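Local coordinates for uncharacterized protein (Legionella longbeachae NSW150, PDB 4JZA) that probably removes the 3-phosphate from phosphatidylinositol 3-phosphate, acting as a phosphoinositide phosphatase in the lipid metabolism of pathogen-host interaction, at residues A[349-355]-A[370-376]; A[142-148]-A[160-166]; A[402-406]-A[544-548]; A[337-341]-A[610-614]. All blocks are in the same frame, centred on the assembly; numbering follows the deposited sequence.

Interaction 1. Residues A[349-355]-A[370-376]; sequences ANYAAHS and AKRYRSS
With chi1 at -177°, His354 carries its CG on the side opposite its own backbone N, and the ring lies beside the Arg372 side chain, both pointing the same way. Arg372 folds back through bends at chi2 and chi3 and turns one guanidinium face to the edge of the imidazole; the two planes are 84° apart, so the ring stands edge-on to the guanidinium face. Arg374 starts out differently: chi1 of 46° tucks CG between its N and carbonyl carbon, which lays CG against Ala352 CB at 3.9 Å. On the other face of the sheet Ala353 CB touches Tyr373 CE2 at 3.6 Å, coming obliquely to the ring.

The backbones form an antiparallel ladder, the evidence being two reciprocal pairs of bonds: Ala352 with Arg374 (Arg374 N to Ala352 O, 2.8 Å) and His354 with Arg372 (Arg372 N to His354 O, 2.7 Å). Past the ladder, Ser376 N still reaches Ala349 O at 2.8 Å, and one water closes this end, donating to Ser376 O at 2.9 Å and accepting from Ala349 N at 3.0 Å.

Strands 352-359 and 365-374 are thus a beta hairpin within the large mixed sheet. Arg374 NH1 reaches past strand 352-359 to a salt bridge with Asp164 on strand 159-166, and Arg372 NH1 bridges to Asp565. The face bearing Ala352, His354, Arg372 and Arg374 is covered by helices 556-574 and 604-612, while strand 545-549 runs parallel to 365-374 along the side away from 352-359.

Interaction 2. Residues A[142-148]-A[160-166]; sequences RYDLVTL and VLQVDES
Leu148 and Leu161 cross obliquely on one face of a beta hairpin, strands 144-150 and 159-166 of the large mixed sheet. Their contact is made by a single branch: Leu161 CD1 meets Leu148 CG at 3.6 Å and is about as close to its CB. Leu161 serves two neighbours, its CG also lying 3.8 Å from Val146 CG1. That methyl, set anti to the backbone N by chi1 of 177°, runs on to Val163 CG2 at 4.1 Å, so Leu148, Leu161, Val146 and Val163 make one continuous apolar row. Strand 5-10, the parallel neighbour of 144-150, adds Ile5 and Val7 beside Val146.

The register is fixed by two reciprocal hydrogen-bonded pairs, Leu145 with Asp164 and Thr147 with Gln162; Asp164 N reaches Leu145 O at 2.8 Å and Thr147 N reaches Gln162 O at 2.8 Å. Leu145, Thr147, Gln162 and Asp164 point to the face covered by helix 604-612, where His604 bonds both Thr147 OG1 and Asp164 OD1.

At the open end of the hairpin the chemistry turns polar. The carboxylates of Asp144 and Glu165 are turned 76° against each other, with Asp144 OD2 and Glu165 OE2 4.9 Å apart; salt bridges from Glu165 to Arg26 and Lys371 probably offset the like charges. Ser166 is flanked by the extended Arg142, whose CD comes to 3.6 Å from Ser166 OG. Ser166 N donates a hydrogen bond to Asp144 OD1 at 2.9 Å, from above the carboxylate plane, 56° out of it.

Interaction 3. Residues A[402-406]-A[544-548]; sequences VMEYS and GHSYG
Two donors of Ser406 grip the carbonyl oxygen of Met403, and both residues bear on the His545 ring. Ser406 N lies 3.0 Å from Met403 O, and Ser406 OG approaches the same oxygen in the carbonyl plane, on a lone pair. The double hold closes the turn, and Ser406 so placed lies over the imidazole: its N stands 3.7 Å above the ring plane, over the centre of one face, and its CB touches His545 CG at 3.6 Å.

The ring edge is occupied as well. His545 NE2 donates to Val402 O across 3.0 Å, nearly straight at 164°, with the oxygen close to the ring plane and the nitrogen in the carbonyl plane. Met403, present as selenomethionine, places SE at the edge, 5.0 Å from the His545 centroid and 77° off the ring normal.

Residues 403-406 form a type I beta turn directly following helix 388-402; the end of that helix meets the edge of the histidine ring and the turn covers one face. Strand 545-549, which carries the ring, runs between strands 365-374 and 412-416 of the mixed sheet.

Further along the strand Tyr547 turns one face to the Val402 methyls, a packing contact whose exact closeness is doubtful. Met403 CE comes obliquely to the same ring, 4.0 Å from CD2 of Tyr547. The phenol oxygen of Tyr547 bonds to Ser375 OG in the loop after strand 365-374.

Interaction 4. Residues A[337-341]-A[610-614]; sequences FLSSR and GQNAP
Asn612 reaches across to the loop 337-341 atom by atom. Its CB lies 3.8 Å from Ser340 OG; CG, anti to the carbonyl carbon at chi1 of -71°, comes 3.5 Å from Ser340 N; and at the tip OD1 accepts that N-H at 2.5 Å, the donor tilted from the amide C=O plane. The other tip atom, ND2, turns elsewhere, with weak hydrogen bonds to Asn350 OD1 and Ala609 O.

The main-chain oxygen of the same residue is gripped twice. Ser339 OG donates to Asn612 O over 3.2 Å and Arg341 NH2 over 3.1 Å, both arriving from one face of the carbonyl plane. The oxygen lies within 8° of the guanidinium plane, while Ala613 CB covers a guanidinium face, 3.3 Å from NH2 of Arg341. Ser339 OG also accepts from Arg341 N at 3.1 Å, an ST turn that ties Arg341 N back to the same hydroxyl that binds Asn612 O, at the end of helix 604-612.

Phe337 presents its ring edge to Gln611 O. Beyond the pair, Arg341 is anchored by Asn130 and Glu133 of helix 122-140, and Pro614 packs against both that helix and helix 41-62.

All four contacts are mainly buried, but interaction 4 has its centre nearest that of the chain, about 8 Å away, against about 26 Å for interaction 3, which includes the exposed Tyr405. Interactions 1, 2 and 3 reach one mixed sheet: strands 352-359 and 159-166 join interactions 1 and 2, and strands 365-374 and 545-549 join 1 and 3. Hairpin ladders dominate the first two, whereas a histidine and a tyrosine ring carry the third and side-chain grips on a helix end the fourth. Interaction 4 ties helix 604-612 to the loop leading into the hairpin of 1, and Gln611 bonds Arg142 of interaction 2.

Interaction 1. Residues A[349-355]-A[370-376]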
loop_
_atom_site.group_PDB
_atom_site.type_symbol
_atom_site.label_atom_id
_atom_site.label_comp_id
_atom_site.label_asym_id
_atom_site.label_seq_id
_atom_site.Cartn_x
_atom_site.Cartn_y
_atom_site.Cartn_z
ATOM N N ALA A 349 3.680 -8.897 -7.458
ATOM C CA ALA A 349 3.695 -8.676 -6.038
ATOM C C ALA A 349 3.313 -9.925 -5.375
ATOM O O ALA A 349 2.567 -10.734 -5.938
ATOM C CB ALA A 349 2.730 -7.582 -5.641
ATOM N N ASN A 350 3.822 -10.070 -4.157
ATOM C CA ASN A 350 3.505 -11.197 -3.311
ATOM C C ASN A 350 3.711 -12.485 -4.072
ATOM O O ASN A 350 2.890 -13.394 -3.966
ATOM C CB ASN A 350 2.062 -11.073 -2.787
ATOM C CG ASN A 350 1.779 -11.978 -1.592
ATOM O OD1 ASN A 350 2.689 -12.529 -0.929
ATOM N ND2 ASN A 350 0.507 -12.139 -1.301
ATOM N N TYR A 351 4.822 -12.559 -4.822
ATOM C CA TYR A 351 5.092 -13.650 -5.736
ATOM C C TYR A 351 5.853 -14.753 -5.041
ATOM O O TYR A 351 6.902 -14.518 -4.470
ATOM C CB TYR A 351 5.881 -13.138 -6.923
ATOM C CG TYR A 351 6.257 -14.169 -8.005
ATOM C CD1 TYR A 351 5.296 -15.032 -8.567
ATOM C CD2 TYR A 351 7.562 -14.228 -8.515
ATOM C CE1 TYR A 351 5.619 -15.918 -9.586
ATOM C CE2 TYR A 351 7.891 -15.111 -9.536
ATOM C CZ TYR A 351 6.929 -15.961 -10.073
ATOM O OH TYR A 351 7.301 -16.874 -11.067
ATOM N N ALA A 352 5.332 -15.971 -5.106
ATOM C CA ALA A 352 5.898 -17.053 -4.302
ATOM C C ALA A 352 5.467 -18.351 -4.871
ATOM O O ALA A 352 4.510 -18.391 -5.682
ATOM C CB ALA A 352 5.441 -16.954 -2.861
ATOM N N ALA A 353 6.152 -19.411 -4.432
ATOM C CA ALA A 353 5.758 -20.752 -4.786
ATOM C C ALA A 353 5.406 -21.531 -3.546
ATOM O O ALA A 353 6.222 -21.638 -2.637
ATOM C CB ALA A 353 6.877 -21.447 -5.523
ATOM N N HIS A 354 4.202 -22.109 -3.552
ATOM C CA HIS A 354 3.643 -22.837 -2.419
ATOM C C HIS A 354 3.763 -24.296 -2.710
ATOM O O HIS A 354 3.384 -24.736 -3.798
ATOM C CB HIS A 354 2.137 -22.501 -2.161
ATOM C CG HIS A 354 1.584 -23.198 -0.960
ATOM N ND1 HIS A 354 0.813 -24.334 -1.057
ATOM C CD2 HIS A 354 1.771 -22.981 0.364
ATOM C CE1 HIS A 354 0.542 -24.783 0.154
ATOM N NE2 HIS A 354 1.100 -23.974 1.038
ATOM N N SER A 355 4.258 -25.047 -1.735
ATOM C CA SER A 355 4.340 -26.494 -1.864
ATOM C C SER A 355 4.028 -27.123 -0.516
ATOM O O SER A 355 3.973 -26.446 0.502
ATOM C CB SER A 355 5.722 -26.943 -2.425
ATOM O OG SER A 355 6.752 -26.596 -1.542
ATOM N N ALA A 370 3.873 -30.814 -6.094
ATOM C CA ALA A 370 4.740 -29.851 -6.812
ATOM C C ALA A 370 4.516 -28.389 -6.292
ATOM O O ALA A 370 3.593 -28.093 -5.497
ATOM C CB ALA A 370 4.460 -29.896 -8.318
ATOM N N LYS A 371 5.402 -27.515 -6.761
ATOM C CA LYS A 371 5.307 -26.081 -6.590
ATOM C C LYS A 371 4.062 -25.528 -7.253
ATOM O O LYS A 371 3.767 -25.886 -8.387
ATOM C CB LYS A 371 6.584 -25.394 -7.063
ATOM C CG LYS A 371 7.661 -25.598 -6.018
ATOM C CD LYS A 371 9.039 -25.128 -6.407
ATOM C CE LYS A 371 10.026 -25.667 -5.370
ATOM N NZ LYS A 371 11.203 -24.762 -5.188
ATOM N N ARG A 372 3.279 -24.756 -6.479
ATOM C CA ARG A 372 2.102 -24.064 -6.971
ATOM C C ARG A 372 2.399 -22.585 -6.743
ATOM O O ARG A 372 2.735 -22.162 -5.636
ATOM C CB ARG A 372 0.836 -24.516 -6.244
ATOM C CG ARG A 372 0.450 -25.962 -6.570
ATOM C CD ARG A 372 0.319 -26.827 -5.328
ATOM N NE ARG A 372 -0.821 -26.423 -4.544
ATOM C CZ ARG A 372 -0.973 -26.653 -3.246
ATOM N NH1 ARG A 372 -0.066 -27.310 -2.544
ATOM N NH2 ARG A 372 -2.073 -26.224 -2.644
ATOM N N TYR A 373 2.285 -21.801 -7.802
ATOM C CA TYR A 373 2.726 -20.416 -7.795
ATOM C C TYR A 373 1.611 -19.412 -7.539
ATOM O O TYR A 373 0.510 -19.552 -8.033
ATOM C CB TYR A 373 3.480 -20.100 -9.087
ATOM C CG TYR A 373 4.678 -20.993 -9.304
ATOM C CD1 TYR A 373 4.530 -22.263 -9.825
ATOM C CD2 TYR A 373 5.951 -20.573 -8.975
ATOM C CE1 TYR A 373 5.615 -23.085 -10.017
ATOM C CE2 TYR A 373 7.040 -21.393 -9.166
ATOM C CZ TYR A 373 6.862 -22.649 -9.686
ATOM O OH TYR A 373 7.935 -23.474 -9.882
ATOM N N ARG A 374 1.916 -18.412 -6.726
ATOM C CA ARG A 374 0.944 -17.427 -6.290
ATOM C C ARG A 374 1.482 -16.020 -6.463
ATOM O O ARG A 374 2.672 -15.792 -6.362
ATOM C CB ARG A 374 0.622 -17.653 -4.819
ATOM C CG ARG A 374 1.857 -17.857 -3.965
ATOM C CD ARG A 374 1.509 -18.232 -2.548
ATOM N NE ARG A 374 0.395 -17.452 -2.045
ATOM C CZ ARG A 374 0.000 -17.456 -0.783
ATOM N NH1 ARG A 374 0.634 -18.192 0.103
ATOM N NH2 ARG A 374 -1.026 -16.726 -0.409
ATOM N N SER A 375 0.595 -15.079 -6.734
ATOM C CA SER A 375 0.952 -13.676 -6.846
ATOM C C SER A 375 -0.287 -12.812 -6.679
ATOM O O SER A 375 -1.391 -13.315 -6.636
ATOM C CB SER A 375 1.641 -13.383 -8.178
ATOM O OG SER A 375 0.707 -13.041 -9.181
ATOM N N SER A 376 -0.091 -11.510 -6.566
ATOM C CA SER A 376 -1.177 -10.558 -6.693
ATOM C C SER A 376 -1.632 -10.553 -8.143
ATOM O O SER A 376 -0.871 -10.871 -9.038
ATOM C CB SER A 376 -0.720 -9.167 -6.287
ATOM O OG SER A 376 -0.387 -9.128 -4.923
HETATM O O HOH W 1 1.276 -8.948 -9.198
HETATM O O HOH W 2 0.433 -14.774 -3.516
#

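Interaction 2. Residues A[142-148]-A[160-166]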
loop_
_atom_site.group_PDB
_atom_site.type_symbol
_atom_site.label_atom_id
_atom_site.label_comp_id
_atom_site.label_asym_id
_atom_site.label_seq_id
_atom_site.Cartn_x
_atom_site.Cartn_y
_atom_site.Cartn_z
ATOM N N ARG A 142 12.260 -10.429 1.549
ATOM C CA ARG A 142 11.309 -11.310 2.236
ATOM C C ARG A 142 11.931 -12.649 2.600
ATOM O O ARG A 142 12.607 -13.263 1.763
ATOM C CB ARG A 142 10.101 -11.585 1.321
ATOM C CG ARG A 142 8.897 -12.251 1.993
ATOM C CD ARG A 142 7.860 -12.668 0.955
ATOM N NE ARG A 142 6.508 -12.891 1.499
ATOM C CZ ARG A 142 5.381 -12.884 0.768
ATOM N NH1 ARG A 142 5.401 -12.689 -0.544
ATOM N NH2 ARG A 142 4.202 -13.039 1.349
ATOM N N TYR A 143 11.674 -13.094 3.833
ATOM C CA TYR A 143 12.006 -14.433 4.307
ATOM C C TYR A 143 11.044 -15.445 3.734
ATOM O O TYR A 143 9.861 -15.207 3.757
ATOM C CB TYR A 143 11.825 -14.531 5.816
ATOM C CG TYR A 143 12.945 -13.981 6.632
ATOM C CD1 TYR A 143 14.010 -14.799 7.008
ATOM C CD2 TYR A 143 12.922 -12.663 7.080
ATOM C CE1 TYR A 143 15.042 -14.314 7.768
ATOM C CE2 TYR A 143 13.949 -12.167 7.850
ATOM C CZ TYR A 143 15.002 -12.999 8.174
ATOM O OH TYR A 143 16.021 -12.517 8.917
ATOM N N ASP A 144 11.554 -16.598 3.273
ATOM C CA ASP A 144 10.698 -17.756 2.985
ATOM C C ASP A 144 10.174 -18.312 4.294
ATOM O O ASP A 144 10.780 -18.212 5.379
ATOM C CB ASP A 144 11.425 -18.921 2.295
ATOM C CG ASP A 144 12.118 -18.539 0.994
ATOM O OD1 ASP A 144 11.811 -17.516 0.379
ATOM O OD2 ASP A 144 12.994 -19.314 0.573
ATOM N N LEU A 145 9.041 -18.970 4.147
ATOM C CA LEU A 145 8.239 -19.377 5.278
ATOM C C LEU A 145 7.888 -20.814 5.170
ATOM O O LEU A 145 7.371 -21.237 4.135
ATOM C CB LEU A 145 6.960 -18.577 5.259
ATOM C CG LEU A 145 6.327 -18.435 6.620
ATOM C CD1 LEU A 145 7.160 -17.528 7.504
ATOM C CD2 LEU A 145 4.980 -17.793 6.377
ATOM N N VAL A 146 8.208 -21.563 6.215
ATOM C CA VAL A 146 7.886 -22.986 6.289
ATOM C C VAL A 146 7.154 -23.168 7.587
ATOM O O VAL A 146 7.575 -22.633 8.590
ATOM C CB VAL A 146 9.156 -23.853 6.336
ATOM C CG1 VAL A 146 8.788 -25.313 6.478
ATOM C CG2 VAL A 146 10.021 -23.645 5.109
ATOM N N THR A 147 6.054 -23.887 7.571
ATOM C CA THR A 147 5.328 -24.172 8.801
ATOM C C THR A 147 5.221 -25.699 9.005
ATOM O O THR A 147 4.646 -26.438 8.213
ATOM C CB THR A 147 3.928 -23.508 8.829
ATOM O OG1 THR A 147 4.035 -22.052 8.711
ATOM C CG2 THR A 147 3.212 -23.876 10.138
ATOM N N LEU A 148 5.746 -26.143 10.137
ATOM C CA LEU A 148 5.771 -27.554 10.468
ATOM C C LEU A 148 4.666 -27.924 11.435
ATOM O O LEU A 148 4.527 -27.340 12.496
ATOM C CB LEU A 148 7.119 -27.922 11.073
ATOM C CG LEU A 148 7.340 -29.373 11.479
ATOM C CD1 LEU A 148 8.822 -29.689 11.427
ATOM C CD2 LEU A 148 6.799 -29.629 12.872
ATOM N N VAL A 160 3.883 -32.618 8.629
ATOM C CA VAL A 160 3.453 -31.995 7.395
ATOM C C VAL A 160 4.035 -30.597 7.340
ATOM O O VAL A 160 3.974 -29.858 8.308
ATOM C CB VAL A 160 1.918 -31.963 7.285
ATOM C CG1 VAL A 160 1.460 -31.011 6.191
ATOM C CG2 VAL A 160 1.394 -33.358 7.005
ATOM N N LEU A 161 4.624 -30.256 6.202
ATOM C CA LEU A 161 5.221 -28.950 6.016
ATOM C C LEU A 161 4.474 -28.169 4.965
ATOM O O LEU A 161 4.318 -28.623 3.845
ATOM C CB LEU A 161 6.674 -29.095 5.574
ATOM C CG LEU A 161 7.768 -28.983 6.629
ATOM C CD1 LEU A 161 7.380 -29.701 7.901
ATOM C CD2 LEU A 161 9.074 -29.535 6.097
ATOM N N GLN A 162 4.030 -26.977 5.331
ATOM C CA GLN A 162 3.534 -26.017 4.365
ATOM C C GLN A 162 4.697 -25.096 4.072
ATOM O O GLN A 162 5.361 -24.614 4.990
ATOM C CB GLN A 162 2.387 -25.228 4.933
ATOM C CG GLN A 162 1.254 -26.059 5.497
ATOM C CD GLN A 162 0.257 -25.130 6.091
ATOM O OE1 GLN A 162 -0.122 -24.260 5.452
ATOM N NE2 GLN A 162 -0.177 -25.295 7.229
ATOM N N VAL A 163 4.961 -24.885 2.794
ATOM C CA VAL A 163 6.123 -24.141 2.354
ATOM C C VAL A 163 5.785 -23.012 1.379
ATOM O O VAL A 163 5.097 -23.245 0.368
ATOM C CB VAL A 163 7.065 -25.098 1.646
ATOM C CG1 VAL A 163 8.272 -24.375 1.075
ATOM C CG2 VAL A 163 7.527 -26.132 2.631
ATOM N N ASP A 164 6.269 -21.800 1.638
ATOM C CA ASP A 164 6.134 -20.708 0.618
ATOM C C ASP A 164 7.452 -20.038 0.370
ATOM O O ASP A 164 8.014 -19.402 1.253
ATOM C CB ASP A 164 5.087 -19.644 1.001
ATOM C CG ASP A 164 3.654 -20.096 0.740
ATOM O OD1 ASP A 164 3.111 -20.873 1.542
ATOM O OD2 ASP A 164 3.056 -19.675 -0.257
ATOM N N GLU A 165 7.968 -20.234 -0.830
ATOM C CA GLU A 165 9.281 -19.737 -1.190
ATOM C C GLU A 165 9.028 -18.463 -1.974
ATOM O O GLU A 165 8.304 -18.458 -2.951
ATOM C CB GLU A 165 10.092 -20.822 -1.976
ATOM C CG GLU A 165 10.720 -21.899 -1.041
ATOM C CD GLU A 165 11.122 -23.252 -1.660
ATOM O OE1 GLU A 165 10.416 -23.819 -2.530
ATOM O OE2 GLU A 165 12.132 -23.811 -1.198
ATOM N N SER A 166 9.565 -17.374 -1.470
ATOM C CA SER A 166 9.586 -16.107 -2.169
ATOM C C SER A 166 10.475 -16.174 -3.423
ATOM O O SER A 166 11.587 -16.783 -3.401
ATOM C CB SER A 166 10.186 -15.054 -1.252
ATOM O OG SER A 166 9.950 -13.750 -1.738
#

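Interaction 3. Residues A[402-406]-A[544-548]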
loop_
_atom_site.group_PDB
_atom_site.type_symbol
_atom_site.label_atom_id
_atom_site.label_comp_id
_atom_site.label_asym_id
_atom_site.label_seq_id
_atom_site.Cartn_x
_atom_site.Cartn_y
_atom_site.Cartn_z
ATOM N N VAL A 402 5.089 -14.669 -14.362
ATOM C CA VAL A 402 4.310 -15.600 -13.574
ATOM C C VAL A 402 4.198 -16.970 -14.319
ATOM O O VAL A 402 3.956 -18.041 -13.720
ATOM C CB VAL A 402 2.970 -14.846 -13.195
ATOM C CG1 VAL A 402 1.708 -15.609 -13.476
ATOM C CG2 VAL A 402 3.035 -14.306 -11.771
HETATM N N MSE A 403 4.436 -16.938 -15.624
HETATM C CA MSE A 403 4.528 -18.147 -16.420
HETATM C C MSE A 403 5.963 -18.616 -16.537
HETATM O O MSE A 403 6.241 -19.605 -17.223
HETATM C CB MSE A 403 3.961 -17.836 -17.792
HETATM C CG MSE A 403 2.491 -17.459 -17.712
HETATM SE SE MSE A 403 1.424 -19.060 -17.315
HETATM C CE MSE A 403 0.146 -18.372 -16.009
ATOM N N GLU A 404 6.901 -17.972 -15.853
ATOM C CA GLU A 404 8.302 -18.288 -16.104
ATOM C C GLU A 404 8.624 -19.775 -15.874
ATOM O O GLU A 404 9.468 -20.278 -16.546
ATOM C CB GLU A 404 9.280 -17.345 -15.352
ATOM C CG GLU A 404 9.471 -17.615 -13.848
ATOM C CD GLU A 404 10.257 -16.514 -13.107
ATOM O OE1 GLU A 404 11.222 -15.972 -13.696
ATOM O OE2 GLU A 404 9.947 -16.201 -11.920
ATOM N N TYR A 405 7.957 -20.482 -14.954
ATOM C CA TYR A 405 8.330 -21.882 -14.632
ATOM C C TYR A 405 7.484 -22.890 -15.357
ATOM O O TYR A 405 7.691 -24.105 -15.246
ATOM C CB TYR A 405 8.309 -22.147 -13.148
ATOM C CG TYR A 405 9.498 -21.581 -12.447
ATOM C CD1 TYR A 405 10.733 -22.230 -12.476
ATOM C CD2 TYR A 405 9.404 -20.368 -11.730
ATOM C CE1 TYR A 405 11.853 -21.700 -11.815
ATOM C CE2 TYR A 405 10.514 -19.827 -11.060
ATOM C CZ TYR A 405 11.733 -20.505 -11.108
ATOM O OH TYR A 405 12.809 -19.978 -10.470
ATOM N N SER A 406 6.564 -22.393 -16.155
ATOM C CA SER A 406 5.915 -23.231 -17.129
ATOM C C SER A 406 6.890 -23.521 -18.271
ATOM O O SER A 406 7.960 -22.890 -18.362
ATOM C CB SER A 406 4.699 -22.510 -17.690
ATOM O OG SER A 406 5.059 -21.411 -18.491
ATOM N N GLY A 544 0.984 -30.029 -15.440
ATOM C CA GLY A 544 1.023 -28.661 -15.977
ATOM C C GLY A 544 1.499 -27.657 -14.918
ATOM O O GLY A 544 1.849 -28.024 -13.769
ATOM N N HIS A 545 1.514 -26.394 -15.323
ATOM C CA HIS A 545 1.955 -25.305 -14.472
ATOM C C HIS A 545 0.774 -24.724 -13.692
ATOM O O HIS A 545 -0.206 -24.267 -14.281
ATOM C CB HIS A 545 2.569 -24.218 -15.337
ATOM C CG HIS A 545 3.059 -23.032 -14.565
ATOM N ND1 HIS A 545 3.988 -23.104 -13.571
ATOM C CD2 HIS A 545 2.744 -21.738 -14.654
ATOM C CE1 HIS A 545 4.229 -21.901 -13.084
ATOM N NE2 HIS A 545 3.505 -21.050 -13.746
ATOM N N SER A 546 0.893 -24.747 -12.371
ATOM C CA SER A 546 -0.155 -24.275 -11.445
ATOM C C SER A 546 0.073 -22.837 -11.003
ATOM O O SER A 546 1.011 -22.554 -10.304
ATOM C CB SER A 546 -0.203 -25.180 -10.216
ATOM O OG SER A 546 -0.937 -24.568 -9.201
ATOM N N TYR A 547 -0.763 -21.928 -11.475
ATOM C CA TYR A 547 -0.701 -20.528 -11.066
ATOM C C TYR A 547 -2.098 -20.018 -10.765
ATOM O O TYR A 547 -3.087 -20.387 -11.445
ATOM C CB TYR A 547 -0.030 -19.606 -12.126
ATOM C CG TYR A 547 -0.183 -18.127 -11.775
ATOM C CD1 TYR A 547 0.599 -17.526 -10.761
ATOM C CD2 TYR A 547 -1.162 -17.366 -12.371
ATOM C CE1 TYR A 547 0.442 -16.181 -10.405
ATOM C CE2 TYR A 547 -1.342 -16.044 -12.027
ATOM C CZ TYR A 547 -0.539 -15.445 -11.028
ATOM O OH TYR A 547 -0.773 -14.126 -10.669
ATOM N N GLY A 548 -2.174 -19.137 -9.769
ATOM C CA GLY A 548 -3.422 -18.434 -9.494
ATOM C C GLY A 548 -3.236 -17.217 -8.625
ATOM O O GLY A 548 -2.155 -16.982 -8.084
#

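Interaction 4. Residues A[337-341]-A[610-614]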
loop_
_atom_site.group_PDB
_atom_site.type_symbol
_atom_site.label_atom_id
_atom_site.label_comp_id
_atom_site.label_asym_id
_atom_site.label_seq_id
_atom_site.Cartn_x
_atom_site.Cartn_y
_atom_site.Cartn_z
ATOM N N PHE A 337 11.337 -8.267 -3.885
ATOM C CA PHE A 337 10.035 -8.639 -3.313
ATOM C C PHE A 337 9.183 -7.399 -3.263
ATOM O O PHE A 337 9.667 -6.360 -2.897
ATOM C CB PHE A 337 10.236 -9.101 -1.880
ATOM C CG PHE A 337 9.023 -8.945 -1.001
ATOM C CD1 PHE A 337 7.820 -9.524 -1.351
ATOM C CD2 PHE A 337 9.092 -8.235 0.207
ATOM C CE1 PHE A 337 6.707 -9.442 -0.535
ATOM C CE2 PHE A 337 7.979 -8.146 1.033
ATOM C CZ PHE A 337 6.790 -8.752 0.661
ATOM N N LEU A 338 7.924 -7.512 -3.611
ATOM C CA LEU A 338 6.986 -6.394 -3.546
ATOM C C LEU A 338 5.778 -6.809 -2.690
ATOM O O LEU A 338 5.159 -7.807 -2.943
ATOM C CB LEU A 338 6.497 -6.027 -4.964
ATOM C CG LEU A 338 7.351 -4.992 -5.654
ATOM C CD1 LEU A 338 8.638 -5.574 -6.129
ATOM C CD2 LEU A 338 6.603 -4.387 -6.831
ATOM N N SER A 339 5.450 -6.002 -1.703
ATOM C CA SER A 339 4.215 -6.129 -0.986
ATOM C C SER A 339 2.996 -6.159 -1.925
ATOM O O SER A 339 2.945 -5.474 -2.935
ATOM C CB SER A 339 4.092 -4.920 -0.058
ATOM O OG SER A 339 2.733 -4.704 0.365
ATOM N N SER A 340 1.990 -6.921 -1.517
ATOM C CA SER A 340 0.715 -7.019 -2.191
ATOM C C SER A 340 0.057 -5.658 -2.464
ATOM O O SER A 340 -0.755 -5.514 -3.392
ATOM C CB SER A 340 -0.233 -7.921 -1.364
ATOM O OG SER A 340 -0.835 -7.208 -0.279
ATOM N N ARG A 341 0.339 -4.646 -1.658
ATOM C CA ARG A 341 -0.347 -3.349 -1.880
ATOM C C ARG A 341 0.363 -2.509 -2.919
ATOM O O ARG A 341 -0.110 -1.454 -3.305
ATOM C CB ARG A 341 -0.346 -2.523 -0.621
ATOM C CG ARG A 341 -1.155 -3.063 0.523
ATOM C CD ARG A 341 -0.754 -2.273 1.771
ATOM N NE ARG A 341 0.492 -2.724 2.368
ATOM C CZ ARG A 341 1.218 -2.024 3.210
ATOM N NH1 ARG A 341 0.857 -0.805 3.588
ATOM N NH2 ARG A 341 2.326 -2.553 3.676
ATOM N N GLY A 610 0.970 -11.550 6.412
ATOM C CA GLY A 610 1.611 -10.555 7.307
ATOM C C GLY A 610 2.883 -9.966 6.758
ATOM O O GLY A 610 3.203 -8.798 6.979
ATOM N N GLN A 611 3.628 -10.764 6.028
ATOM C CA GLN A 611 4.859 -10.272 5.490
ATOM C C GLN A 611 4.661 -9.117 4.502
ATOM O O GLN A 611 5.580 -8.348 4.272
ATOM C CB GLN A 611 5.596 -11.392 4.809
ATOM C CG GLN A 611 6.115 -12.466 5.757
ATOM C CD GLN A 611 6.723 -13.637 4.995
ATOM O OE1 GLN A 611 6.209 -14.090 3.962
ATOM N NE2 GLN A 611 7.811 -14.112 5.478
ATOM N N ASN A 612 3.482 -9.040 3.903
ATOM C CA ASN A 612 3.087 -7.899 3.088
ATOM C C ASN A 612 2.927 -6.595 3.859
ATOM O O ASN A 612 3.282 -5.537 3.368
ATOM C CB ASN A 612 1.830 -8.215 2.290
ATOM C CG ASN A 612 2.084 -9.198 1.175
ATOM O OD1 ASN A 612 2.471 -8.821 0.083
ATOM N ND2 ASN A 612 1.861 -10.461 1.448
ATOM N N ALA A 613 2.350 -6.671 5.050
ATOM C CA ALA A 613 2.329 -5.554 5.983
ATOM C C ALA A 613 2.426 -6.081 7.402
ATOM O O ALA A 613 1.420 -6.472 7.973
ATOM C CB ALA A 613 1.061 -4.747 5.806
ATOM N N PRO A 614 3.696 -6.043 7.999
ATOM C CA PRO A 614 3.757 -6.767 9.285
ATOM C C PRO A 614 2.796 -6.292 10.365
ATOM O O PRO A 614 2.591 -5.105 10.546
ATOM C CB PRO A 614 5.190 -6.546 9.749
ATOM C CG PRO A 614 5.959 -6.540 8.502
ATOM C CD PRO A 614 5.145 -5.612 7.677
#